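Local coordinates for beta-d-glucoside glucohydrolase (Hypocrea jecorina, PDB 3ZZ1), which probably hydrolyses terminal, non-reducing beta-D-glucosyl residues with release of beta-D-glucose, as part of cellulose breakdown, at residues 85-90 with 137-142; 130-135 with 571-576; 585-590 with 695-700; 619-624 with 629-634. All coordinates share one frame; numbering follows the deposited sequence.

Contact 1 (85-90 with 137-142); sequences WDVNLI and TGIAMG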
loop_
_atom_site.group_PDB
_atom_site.type_symbol
_atom_site.label_atom_id
_atom_site.label_comp_id
_atom_site.label_asym_id
_atom_site.label_seq_id
_atom_site.Cartn_x
_atom_site.Cartn_y
_atom_site.Cartn_z
ATOM N N TRP A 85 8.719 5.967 4.662
ATOM C CA TRP A 85 8.404 6.098 6.091
ATOM C C TRP A 85 8.141 7.571 6.443
ATOM O O TRP A 85 8.418 8.022 7.554
ATOM C CB TRP A 85 9.529 5.515 6.965
ATOM C CG TRP A 85 9.740 4.023 6.816
ATOM C CD1 TRP A 85 10.258 3.368 5.733
ATOM C CD2 TRP A 85 9.443 3.012 7.792
ATOM N NE1 TRP A 85 10.295 2.012 5.972
ATOM C CE2 TRP A 85 9.800 1.767 7.228
ATOM C CE3 TRP A 85 8.907 3.040 9.089
ATOM C CZ2 TRP A 85 9.639 0.553 7.917
ATOM C CZ3 TRP A 85 8.745 1.829 9.776
ATOM C CH2 TRP A 85 9.113 0.603 9.185
ATOM N N ASP A 86 7.604 8.304 5.473
ATOM C CA ASP A 86 7.401 9.737 5.586
ATOM C C ASP A 86 5.910 10.065 5.496
ATOM O O ASP A 86 5.342 10.121 4.400
ATOM C CB ASP A 86 8.189 10.456 4.484
ATOM C CG ASP A 86 8.312 11.949 4.725
ATOM O OD1 ASP A 86 7.346 12.570 5.211
ATOM O OD2 ASP A 86 9.382 12.506 4.412
ATOM N N VAL A 87 5.282 10.276 6.657
ATOM C CA VAL A 87 3.842 10.578 6.727
ATOM C C VAL A 87 3.454 11.800 5.893
ATOM O O VAL A 87 2.355 11.853 5.327
ATOM C CB VAL A 87 3.330 10.740 8.191
ATOM C CG1 VAL A 87 3.455 9.417 8.951
ATOM C CG2 VAL A 87 4.058 11.866 8.929
ATOM N N ASN A 88 4.366 12.766 5.803
ATOM C CA ASN A 88 4.132 13.983 5.032
ATOM C C ASN A 88 4.046 13.714 3.533
ATOM O O ASN A 88 3.113 14.177 2.872
ATOM C CB ASN A 88 5.197 15.036 5.343
ATOM C CG ASN A 88 5.203 15.446 6.810
ATOM O OD1 ASN A 88 4.268 16.095 7.295
ATOM N ND2 ASN A 88 6.256 15.063 7.524
ATOM N N LEU A 89 5.001 12.944 3.008
ATOM C CA LEU A 89 4.974 12.553 1.598
ATOM C C LEU A 89 3.764 11.677 1.290
ATOM O O LEU A 89 3.159 11.794 0.224
ATOM C CB LEU A 89 6.268 11.836 1.189
ATOM C CG LEU A 89 7.544 12.678 1.070
ATOM C CD1 LEU A 89 8.713 11.818 0.626
ATOM C CD2 LEU A 89 7.363 13.864 0.122
ATOM N N ILE A 90 3.414 10.811 2.235
ATOM C CA ILE A 90 2.271 9.916 2.089
ATOM C C ILE A 90 0.954 10.688 2.023
ATOM O O ILE A 90 0.126 10.413 1.153
ATOM C CB ILE A 90 2.249 8.830 3.193
ATOM C CG1 ILE A 90 3.444 7.888 3.017
ATOM C CG2 ILE A 90 0.931 8.032 3.160
ATOM C CD1 ILE A 90 3.850 7.128 4.272
ATOM N N THR A 137 1.013 0.232 7.627
ATOM C CA THR A 137 -0.035 0.247 6.607
ATOM C C THR A 137 -1.243 1.043 7.099
ATOM O O THR A 137 -1.811 1.837 6.350
ATOM C CB THR A 137 -0.436 -1.183 6.207
ATOM O OG1 THR A 137 0.680 -1.815 5.571
ATOM C CG2 THR A 137 -1.630 -1.194 5.249
ATOM N N GLY A 138 -1.607 0.845 8.365
ATOM C CA GLY A 138 -2.685 1.602 8.994
ATOM C C GLY A 138 -2.419 3.096 9.007
ATOM O O GLY A 138 -3.258 3.885 8.578
ATOM N N ILE A 139 -1.247 3.494 9.499
ATOM C CA ILE A 139 -0.848 4.906 9.473
ATOM C C ILE A 139 -0.880 5.453 8.042
ATOM O O ILE A 139 -1.476 6.501 7.790
ATOM C CB ILE A 139 0.549 5.135 10.129
ATOM C CG1 ILE A 139 0.516 4.773 11.626
ATOM C CG2 ILE A 139 1.027 6.574 9.916
ATOM C CD1 ILE A 139 -0.422 5.620 12.499
ATOM N N ALA A 140 -0.260 4.729 7.112
ATOM C CA ALA A 140 -0.274 5.117 5.703
ATOM C C ALA A 140 -1.701 5.229 5.148
ATOM O O ALA A 140 -2.022 6.200 4.460
ATOM C CB ALA A 140 0.571 4.156 4.868
ATOM N N MET A 141 -2.556 4.254 5.462
ATOM C CA MET A 141 -3.968 4.313 5.059
ATOM C C MET A 141 -4.629 5.616 5.501
ATOM O O MET A 141 -5.190 6.344 4.676
ATOM C CB MET A 141 -4.761 3.118 5.601
ATOM C CG MET A 141 -4.507 1.790 4.879
ATOM S SD MET A 141 -4.962 1.745 3.138
ATOM C CE MET A 141 -6.751 1.611 3.209
ATOM N N GLY A 142 -4.545 5.903 6.798
ATOM C CA GLY A 142 -5.120 7.110 7.387
ATOM C C GLY A 142 -4.600 8.404 6.791
ATOM O O GLY A 142 -5.378 9.325 6.530
#

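Contact 2 (130-135 with 571-576); sequences FGVDPY and YEFGYG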
loop_
_atom_site.group_PDB
_atom_site.type_symbol
_atom_site.label_atom_id
_atom_site.label_comp_id
_atom_site.label_asym_id
_atom_site.label_seq_id
_atom_site.Cartn_x
_atom_site.Cartn_y
_atom_site.Cartn_z
ATOM N N PHE A 130 1.005 -1.078 1.405
ATOM C CA PHE A 130 2.013 -0.279 2.107
ATOM C C PHE A 130 3.027 -1.112 2.891
ATOM O O PHE A 130 3.567 -0.651 3.898
ATOM C CB PHE A 130 1.333 0.726 3.044
ATOM C CG PHE A 130 0.502 1.759 2.333
ATOM C CD1 PHE A 130 1.109 2.775 1.593
ATOM C CD2 PHE A 130 -0.886 1.730 2.421
ATOM C CE1 PHE A 130 0.342 3.737 0.941
ATOM C CE2 PHE A 130 -1.662 2.686 1.775
ATOM C CZ PHE A 130 -1.046 3.696 1.029
ATOM N N GLY A 131 3.293 -2.327 2.422
ATOM C CA GLY A 131 4.172 -3.252 3.146
ATOM C C GLY A 131 3.412 -4.204 4.056
ATOM O O GLY A 131 2.178 -4.193 4.087
ATOM N N VAL A 132 4.163 -4.997 4.820
ATOM C CA VAL A 132 3.642 -6.148 5.571
ATOM C C VAL A 132 3.119 -5.828 6.974
ATOM O O VAL A 132 2.527 -6.694 7.634
ATOM C CB VAL A 132 4.733 -7.243 5.740
ATOM C CG1 VAL A 132 5.235 -7.735 4.393
ATOM C CG2 VAL A 132 5.894 -6.718 6.578
ATOM N N ASP A 133 3.359 -4.605 7.438
ATOM C CA ASP A 133 3.091 -4.259 8.830
ATOM C C ASP A 133 1.752 -3.542 8.974
ATOM O O ASP A 133 1.522 -2.533 8.316
ATOM C CB ASP A 133 4.236 -3.412 9.398
ATOM C CG ASP A 133 3.992 -2.987 10.831
ATOM O OD1 ASP A 133 4.249 -3.783 11.757
ATOM O OD2 ASP A 133 3.546 -1.845 11.027
ATOM N N PRO A 134 0.873 -4.058 9.853
ATOM C CA PRO A 134 -0.463 -3.493 10.024
ATOM C C PRO A 134 -0.426 -2.074 10.599
ATOM O O PRO A 134 -1.238 -1.241 10.208
ATOM C CB PRO A 134 -1.132 -4.462 11.005
ATOM C CG PRO A 134 -0.013 -5.048 11.771
ATOM C CD PRO A 134 1.145 -5.132 10.826
ATOM N N TYR A 135 0.516 -1.803 11.504
ATOM C CA TYR A 135 0.661 -0.460 12.067
ATOM C C TYR A 135 1.038 0.559 10.988
ATOM O O TYR A 135 0.326 1.547 10.802
ATOM C CB TYR A 135 1.659 -0.424 13.236
ATOM C CG TYR A 135 1.866 0.972 13.786
ATOM C CD1 TYR A 135 2.834 1.828 13.237
ATOM C CD2 TYR A 135 1.080 1.452 14.833
ATOM C CE1 TYR A 135 3.011 3.125 13.730
ATOM C CE2 TYR A 135 1.252 2.744 15.331
ATOM C CZ TYR A 135 2.216 3.572 14.776
ATOM O OH TYR A 135 2.382 4.845 15.270
ATOM N N TYR A 571 18.276 -8.974 4.799
ATOM C CA TYR A 571 17.918 -7.606 5.145
ATOM C C TYR A 571 16.551 -7.591 5.822
ATOM O O TYR A 571 15.537 -7.963 5.215
ATOM C CB TYR A 571 17.920 -6.718 3.901
ATOM C CG TYR A 571 19.227 -6.723 3.132
ATOM C CD1 TYR A 571 20.422 -6.356 3.751
ATOM C CD2 TYR A 571 19.265 -7.081 1.793
ATOM C CE1 TYR A 571 21.620 -6.355 3.058
ATOM C CE2 TYR A 571 20.459 -7.076 1.088
ATOM C CZ TYR A 571 21.633 -6.716 1.731
ATOM O OH TYR A 571 22.821 -6.711 1.045
ATOM N N GLU A 572 16.538 -7.171 7.084
ATOM C CA GLU A 572 15.332 -7.200 7.911
ATOM C C GLU A 572 14.352 -6.062 7.608
ATOM O O GLU A 572 14.718 -5.056 6.988
ATOM C CB GLU A 572 15.704 -7.198 9.400
ATOM C CG GLU A 572 16.323 -5.894 9.918
ATOM C CD GLU A 572 17.827 -5.776 9.662
ATOM O OE1 GLU A 572 18.403 -6.623 8.934
ATOM O OE2 GLU A 572 18.435 -4.822 10.196
ATOM N N PHE A 573 13.106 -6.244 8.041
ATOM C CA PHE A 573 12.082 -5.196 7.991
ATOM C C PHE A 573 12.615 -3.951 8.686
ATOM O O PHE A 573 13.151 -4.037 9.792
ATOM C CB PHE A 573 10.798 -5.684 8.683
ATOM C CG PHE A 573 9.686 -4.660 8.733
ATOM C CD1 PHE A 573 9.573 -3.787 9.809
ATOM C CD2 PHE A 573 8.737 -4.594 7.718
ATOM C CE1 PHE A 573 8.543 -2.849 9.866
ATOM C CE2 PHE A 573 7.706 -3.658 7.762
ATOM C CZ PHE A 573 7.609 -2.785 8.831
ATOM N N GLY A 574 12.474 -2.801 8.030
ATOM C CA GLY A 574 12.941 -1.534 8.575
ATOM C C GLY A 574 14.421 -1.245 8.361
ATOM O O GLY A 574 14.946 -0.283 8.918
ATOM N N TYR A 575 15.090 -2.067 7.551
ATOM C CA TYR A 575 16.515 -1.886 7.242
ATOM C C TYR A 575 16.723 -0.934 6.066
ATOM O O TYR A 575 15.998 -0.987 5.071
ATOM C CB TYR A 575 17.176 -3.242 6.957
ATOM C CG TYR A 575 18.601 -3.201 6.432
ATOM C CD1 TYR A 575 18.859 -3.167 5.059
ATOM C CD2 TYR A 575 19.692 -3.233 7.305
ATOM C CE1 TYR A 575 20.169 -3.136 4.570
ATOM C CE2 TYR A 575 21.004 -3.210 6.826
ATOM C CZ TYR A 575 21.232 -3.161 5.460
ATOM O OH TYR A 575 22.520 -3.142 4.985
ATOM N N GLY A 576 17.730 -0.076 6.194
ATOM C CA GLY A 576 18.135 0.832 5.131
ATOM C C GLY A 576 19.427 1.525 5.507
ATOM O O GLY A 576 19.579 1.993 6.637
#

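Contact 3 (585-590 with 695-700); sequences SRLSVL and ISVGAS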
loop_
_atom_site.group_PDB
_atom_site.type_symbol
_atom_site.label_atom_id
_atom_site.label_comp_id
_atom_site.label_asym_id
_atom_site.label_seq_id
_atom_site.Cartn_x
_atom_site.Cartn_y
_atom_site.Cartn_z
ATOM N N SER A 585 19.935 8.620 21.575
ATOM C CA SER A 585 20.164 8.814 23.003
ATOM C C SER A 585 18.905 9.312 23.689
ATOM O O SER A 585 17.947 9.728 23.026
ATOM C CB SER A 585 21.308 9.803 23.237
ATOM O OG SER A 585 21.006 11.059 22.661
ATOM N N ARG A 586 18.916 9.257 25.019
ATOM C CA ARG A 586 17.910 9.918 25.852
ATOM C C ARG A 586 16.503 9.373 25.598
ATOM O O ARG A 586 15.598 10.113 25.213
ATOM C CB ARG A 586 17.960 11.445 25.648
ATOM C CG ARG A 586 19.362 12.071 25.785
ATOM C CD ARG A 586 19.796 12.161 27.246
ATOM N NE ARG A 586 21.086 12.826 27.414
ATOM C CZ ARG A 586 22.245 12.197 27.597
ATOM N NH1 ARG A 586 22.297 10.870 27.632
ATOM N NH2 ARG A 586 23.359 12.898 27.745
ATOM N N LEU A 587 16.332 8.073 25.814
ATOM C CA LEU A 587 15.022 7.447 25.677
ATOM C C LEU A 587 14.154 7.744 26.898
ATOM O O LEU A 587 14.530 7.430 28.025
ATOM C CB LEU A 587 15.161 5.937 25.461
ATOM C CG LEU A 587 13.910 5.051 25.360
ATOM C CD1 LEU A 587 12.921 5.570 24.336
ATOM C CD2 LEU A 587 14.316 3.640 25.000
ATOM N N SER A 588 12.997 8.358 26.658
ATOM C CA SER A 588 12.024 8.615 27.716
ATOM C C SER A 588 10.647 8.067 27.348
ATOM O O SER A 588 10.265 8.060 26.176
ATOM C CB SER A 588 11.929 10.109 28.006
ATOM O OG SER A 588 11.117 10.749 27.043
ATOM N N VAL A 589 9.908 7.617 28.359
ATOM C CA VAL A 589 8.577 7.039 28.180
ATOM C C VAL A 589 7.623 7.733 29.144
ATOM O O VAL A 589 7.804 7.656 30.356
ATOM C CB VAL A 589 8.572 5.498 28.451
ATOM C CG1 VAL A 589 7.150 4.931 28.427
ATOM C CG2 VAL A 589 9.462 4.759 27.453
ATOM N N LEU A 590 6.625 8.421 28.596
ATOM C CA LEU A 590 5.582 9.070 29.389
ATOM C C LEU A 590 4.281 8.327 29.138
ATOM O O LEU A 590 3.878 8.162 27.987
ATOM C CB LEU A 590 5.440 10.543 28.990
ATOM C CG LEU A 590 4.576 11.485 29.841
ATOM C CD1 LEU A 590 5.066 12.921 29.701
ATOM C CD2 LEU A 590 3.088 11.397 29.488
ATOM N N ILE A 695 10.031 -1.646 25.480
ATOM C CA ILE A 695 10.133 -0.517 24.558
ATOM C C ILE A 695 11.484 -0.577 23.850
ATOM O O ILE A 695 12.533 -0.528 24.493
ATOM C CB ILE A 695 9.935 0.835 25.294
ATOM C CG1 ILE A 695 8.566 0.875 26.001
ATOM C CG2 ILE A 695 10.126 2.026 24.348
ATOM C CD1 ILE A 695 7.356 0.674 25.085
ATOM N N SER A 696 11.445 -0.705 22.527
ATOM C CA SER A 696 12.655 -0.842 21.720
ATOM C C SER A 696 12.671 0.170 20.585
ATOM O O SER A 696 11.770 0.188 19.741
ATOM C CB SER A 696 12.769 -2.262 21.163
ATOM O OG SER A 696 12.990 -3.197 22.206
ATOM N N VAL A 697 13.695 1.020 20.576
ATOM C CA VAL A 697 13.855 2.029 19.538
ATOM C C VAL A 697 15.181 1.820 18.809
ATOM O O VAL A 697 16.214 1.579 19.436
ATOM C CB VAL A 697 13.761 3.481 20.106
ATOM C CG1 VAL A 697 14.073 4.514 19.026
ATOM C CG2 VAL A 697 12.382 3.751 20.704
ATOM N N GLY A 698 15.142 1.903 17.483
ATOM C CA GLY A 698 16.350 1.767 16.686
ATOM C C GLY A 698 16.183 2.042 15.209
ATOM O O GLY A 698 15.177 2.625 14.776
ATOM N N ALA A 699 17.185 1.610 14.444
ATOM C CA ALA A 699 17.304 1.922 13.020
ATOM C C ALA A 699 16.635 0.884 12.113
ATOM O O ALA A 699 16.588 1.063 10.896
ATOM C CB ALA A 699 18.782 2.098 12.640
ATOM N N SER A 700 16.135 -0.193 12.724
ATOM C CA SER A 700 15.455 -1.302 12.039
ATOM C C SER A 700 14.834 -2.237 13.087
ATOM O O SER A 700 14.946 -1.984 14.290
ATOM C CB SER A 700 16.423 -2.080 11.129
ATOM O OG SER A 700 17.196 -3.021 11.858
#

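Contact 4 (619-624 with 629-634); sequences VDIANS and GAEVAQ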
loop_
_atom_site.group_PDB
_atom_site.type_symbol
_atom_site.label_atom_id
_atom_site.label_comp_id
_atom_site.label_asym_id
_atom_site.label_seq_id
_atom_site.Cartn_x
_atom_site.Cartn_y
_atom_site.Cartn_z
ATOM N N VAL A 619 12.999 9.927 21.673
ATOM C CA VAL A 619 14.448 9.714 21.567
ATOM C C VAL A 619 15.082 10.884 20.827
ATOM O O VAL A 619 14.416 11.560 20.041
ATOM C CB VAL A 619 14.834 8.406 20.803
ATOM C CG1 VAL A 619 14.654 7.186 21.673
ATOM C CG2 VAL A 619 14.063 8.274 19.480
ATOM N N ASP A 620 16.368 11.113 21.085
ATOM C CA ASP A 620 17.145 12.094 20.339
ATOM C C ASP A 620 17.928 11.385 19.249
ATOM O O ASP A 620 18.432 10.280 19.456
ATOM C CB ASP A 620 18.107 12.845 21.258
ATOM C CG ASP A 620 17.395 13.772 22.214
ATOM O OD1 ASP A 620 16.182 14.009 22.022
ATOM O OD2 ASP A 620 18.049 14.271 23.153
ATOM N N ILE A 621 18.008 12.014 18.083
ATOM C CA ILE A 621 18.796 11.480 16.983
ATOM C C ILE A 621 19.754 12.554 16.484
ATOM O O ILE A 621 19.328 13.658 16.132
ATOM C CB ILE A 621 17.910 10.977 15.824
ATOM C CG1 ILE A 621 16.879 9.969 16.339
ATOM C CG2 ILE A 621 18.762 10.343 14.728
ATOM C CD1 ILE A 621 15.643 9.907 15.501
ATOM N N ALA A 622 21.041 12.217 16.465
ATOM C CA ALA A 622 22.078 13.103 15.954
ATOM C C ALA A 622 22.776 12.479 14.756
ATOM O O ALA A 622 23.026 11.269 14.732
ATOM C CB ALA A 622 23.094 13.438 17.053
ATOM N N ASN A 623 23.068 13.308 13.758
ATOM C CA ASN A 623 23.879 12.896 12.618
ATOM C C ASN A 623 25.346 12.997 13.019
ATOM O O ASN A 623 25.899 14.096 13.117
ATOM C CB ASN A 623 23.562 13.766 11.393
ATOM C CG ASN A 623 24.436 13.451 10.175
ATOM O OD1 ASN A 623 25.452 12.748 10.263
ATOM N ND2 ASN A 623 24.040 13.986 9.024
ATOM N N SER A 624 25.960 11.843 13.269
ATOM C CA SER A 624 27.350 11.779 13.728
ATOM C C SER A 624 28.351 11.585 12.590
ATOM O O SER A 624 29.562 11.534 12.827
ATOM C CB SER A 624 27.516 10.663 14.758
ATOM O OG SER A 624 27.147 9.409 14.208
ATOM N N GLY A 629 21.818 13.706 5.941
ATOM C CA GLY A 629 20.995 12.526 5.699
ATOM C C GLY A 629 19.765 12.489 6.578
ATOM O O GLY A 629 19.747 13.080 7.662
ATOM N N ALA A 630 18.732 11.799 6.100
ATOM C CA ALA A 630 17.512 11.611 6.871
ATOM C C ALA A 630 17.502 10.221 7.492
ATOM O O ALA A 630 17.854 9.235 6.837
ATOM C CB ALA A 630 16.277 11.830 5.992
ATOM N N GLU A 631 17.109 10.148 8.760
ATOM C CA GLU A 631 17.024 8.874 9.470
ATOM C C GLU A 631 15.585 8.505 9.816
ATOM O O GLU A 631 14.805 9.350 10.258
ATOM C CB GLU A 631 17.876 8.905 10.744
ATOM C CG GLU A 631 17.677 7.722 11.707
ATOM C CD GLU A 631 18.203 6.386 11.172
ATOM O OE1 GLU A 631 18.362 6.225 9.945
ATOM O OE2 GLU A 631 18.460 5.482 11.991
ATOM N N VAL A 632 15.255 7.233 9.620
ATOM C CA VAL A 632 13.961 6.693 10.025
ATOM C C VAL A 632 14.125 5.926 11.335
ATOM O O VAL A 632 14.681 4.827 11.355
ATOM C CB VAL A 632 13.347 5.783 8.930
ATOM C CG1 VAL A 632 12.006 5.207 9.386
ATOM C CG2 VAL A 632 13.179 6.551 7.632
ATOM N N ALA A 633 13.659 6.527 12.427
ATOM C CA ALA A 633 13.676 5.888 13.738
ATOM C C ALA A 633 12.393 5.100 13.939
ATOM O O ALA A 633 11.299 5.584 13.633
ATOM C CB ALA A 633 13.828 6.926 14.833
ATOM N N GLN A 634 12.533 3.889 14.464
ATOM C CA GLN A 634 11.399 2.984 14.617
ATOM C C GLN A 634 11.195 2.583 16.074
ATOM O O GLN A 634 12.160 2.314 16.795
ATOM C CB GLN A 634 11.599 1.744 13.739
ATOM C CG GLN A 634 11.585 2.044 12.243
ATOM C CD GLN A 634 12.432 1.084 11.429
ATOM O OE1 GLN A 634 12.348 -0.126 11.588
ATOM N NE2 GLN A 634 13.246 1.631 10.534
#

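Contact 1 (85-90 with 137-142)
Val87 and Ile90, in the first turn of helix 87-103, pack against Ile139 and Ala140 of helix 134-150, a helix-to-helix contact within the family 3 N-terminal region, which belongs to the TIM-barrel clan. It is small, burying 136 Å² in all, and no hydrogen bond spans it. Methyl meets methyl at one point, where Val87 CG1 lies 3.9 Å from Ile139 CG2 and the two side chains are set askew. At the other, Ile90 turns its CG2 branch onto the backbone of the facing helix, 3.7 Å from Ala140 O and 4.3 Å from Ala140 CB. That branch stands opposite its own backbone N, because chi1 of -67° places CG1 beside the N. The turn bearing Val87 and Ile90 is capped by Asp86: Leu89 N gives OD1 a bond of 3.2 Å at 161°, reaching it from above the carboxylate plane, and Asn88 N adds a weak one. Ala140 O has its hydrogen bond from Thr144 OG1, one turn further on. Around the pair, Phe654 of strand 650-659 touches both Val87 and Ile139, Leu89 leans on helix 320-329, and Phe130, from the loop before helix 134-150, packs against Ala140.

Contact 2 (130-135 with 571-576)
The ring of Phe573, carried by a type II beta turn from Glu572 to Tyr575, packs against Val132 and Asp133 in the loop leading into helix 134-150. The contact thereby joins a loop of the family 3 C-terminal region to the N-terminal one. All three touching residues are buried. Val132 CG2 lies 3.7 Å from Phe573 CD2 and equally near CE2, while Asp133 CB approaches the far end of the ring, 3.5 Å from Phe573 CZ. With CG anti to the backbone N (chi1 178°), the phenyl group extends from the turn toward segment 130-135. Asp133 crosses it at about a right angle, its carboxylate plane 42° from the ring plane. That carboxylate is held by other partners: OD2 caps the helix at Leu136 N, and OD1 is hydrogen-bonded to Tyr559 OH, whose ring stacks on Phe573. An alanine in place of Phe573 would probably open a gap beside Val132 CG2 and Asp133 CB and leave the Tyr559 ring without its stacking mate. The looser side is the rest of the turn: Glu572 and Tyr575 are partly exposed, and their side chains stay more than 10 Å from segment 130-135, hydrogen-bonded instead to Ser700 OG and Leu334 O respectively. There Gly574 takes the positive-phi corner (phi 83°), and Tyr575 N closes the turn on Glu572 O at 3.1 Å.

Contact 3 (585-590 with 695-700)
Leu587 faces Val697 and Val589 faces Ile695 across the inside of a beta sandwich, the fold expected of the fibronectin type III-like domain. Going from Leu587 to Val589 corresponds to going back from Val697 to Ile695, so the two strands run in roughly opposite directions, one in each sheet. The closest CA atoms, those of Leu587 and Val697, are 8.3 Å apart, too far for backbone pairing, and no hydrogen bond joins the segments; they meet through side chains, burying 158 Å². Both pairs cross obliquely, and each meets through single branches. Leu587, with CG anti to its backbone N (chi1 177°), reaches inward and brings CD1 to 4.1 Å from Val697 CG2. The same methyl passes Ile695 CG2 at a looser 4.5 Å, which links the two pairs diagonally. In Val589 it is CG2, the branch beside the backbone N, that does the touching: it lies 4.2 Å from Ile695 CG2 and stands about as near to Ile695 CG1, at 4.2 Å, so it sits over the fork of the isoleucine. These are easy apolar distances, without tight points. Ser588 and Arg586 alternate with the inward pair and are exposed, whereas Ile695 and Val697 are buried. Leu587 also meets Val617 and Val619 of the adjacent strand 613-623, and Leu706 of strand 704-712 in the facing sheet. Within its own sheet, Ile695 rests on Leu635 and Ile637 of the neighbouring strand 629-638, while Val697 also reaches back across the sandwich to Tyr584 of strand 582-591.

Contact 4 (619-624 with 629-634)
Ile621 is the central side chain between strands 613-623 and 629-638, which follow one another in sequence but belong to the two opposing sheets of the fibronectin type III-like sandwich. The axes of segments 619-623 and 629-634 approach to 8.7 Å at 151°, near antiparallel, yet no hydrogen bond joins the segments. From CB, which points at the facing strand, Ile621 divides. CG2, anti to the backbone N, comes to 4.1 Å from Glu631 CG, and the two side chains meet at about a right angle. CG1 takes the place beside the N (chi1 -54°) and serves mainly as a spacer for CD1, which ends 3.6 Å from Ala633 CB, the tighter of the two contacts. Further round, Leu657 and Leu659 of strand 650-659 and Ala667 of strand 664-672 also touch this isoleucine. Glu631 thus offers Ile621 its aliphatic part, while a bend at chi2 (69°) turns the carboxylate aside, where OE1 forms a salt bridge with Lys527 NZ and OE2 a hydrogen bond with Tyr584 OH. At the other end, by the short connection between the strands, Asn623 ND2 stands 3.8 Å from Gly629 N. The Asn623 side-chain amide has other partners, ND2 giving to Val627 O and Leu659 O while OD1 accepts from Gly625 N and Thr580 OG1. The chemistry is therefore divided: methyls and methylenes meet between the strands, and the buried polar ends of Asn623 and Glu631 are satisfied outside the pair, which probably fixes how each is turned.

Contact 2 is buried and lies near the middle of the chain, as does the partly buried contact 1; the centres of contacts 3 and 4 lie about 27 and 25 Å from the centre of the chain. Contact 4 is nevertheless fully buried, while contacts 1 and 3 each have partly exposed touching residues. Contacts 1 and 2 share helix 134-150, and Trp85 CH2 approaches Phe573 CE1 to 3.6 Å. Contacts 3 and 4 span the same two sheets. All four meet mainly through apolar atoms, but contact 3 is purely so, whereas contacts 2 and 4 bring buried carboxylates satisfied by other residues. Probable hydrogen bonds, Glu572 OE2 to Ser700 OG and Gln634 NE2 to Gly574 O, tie contact 2 to the sandwich.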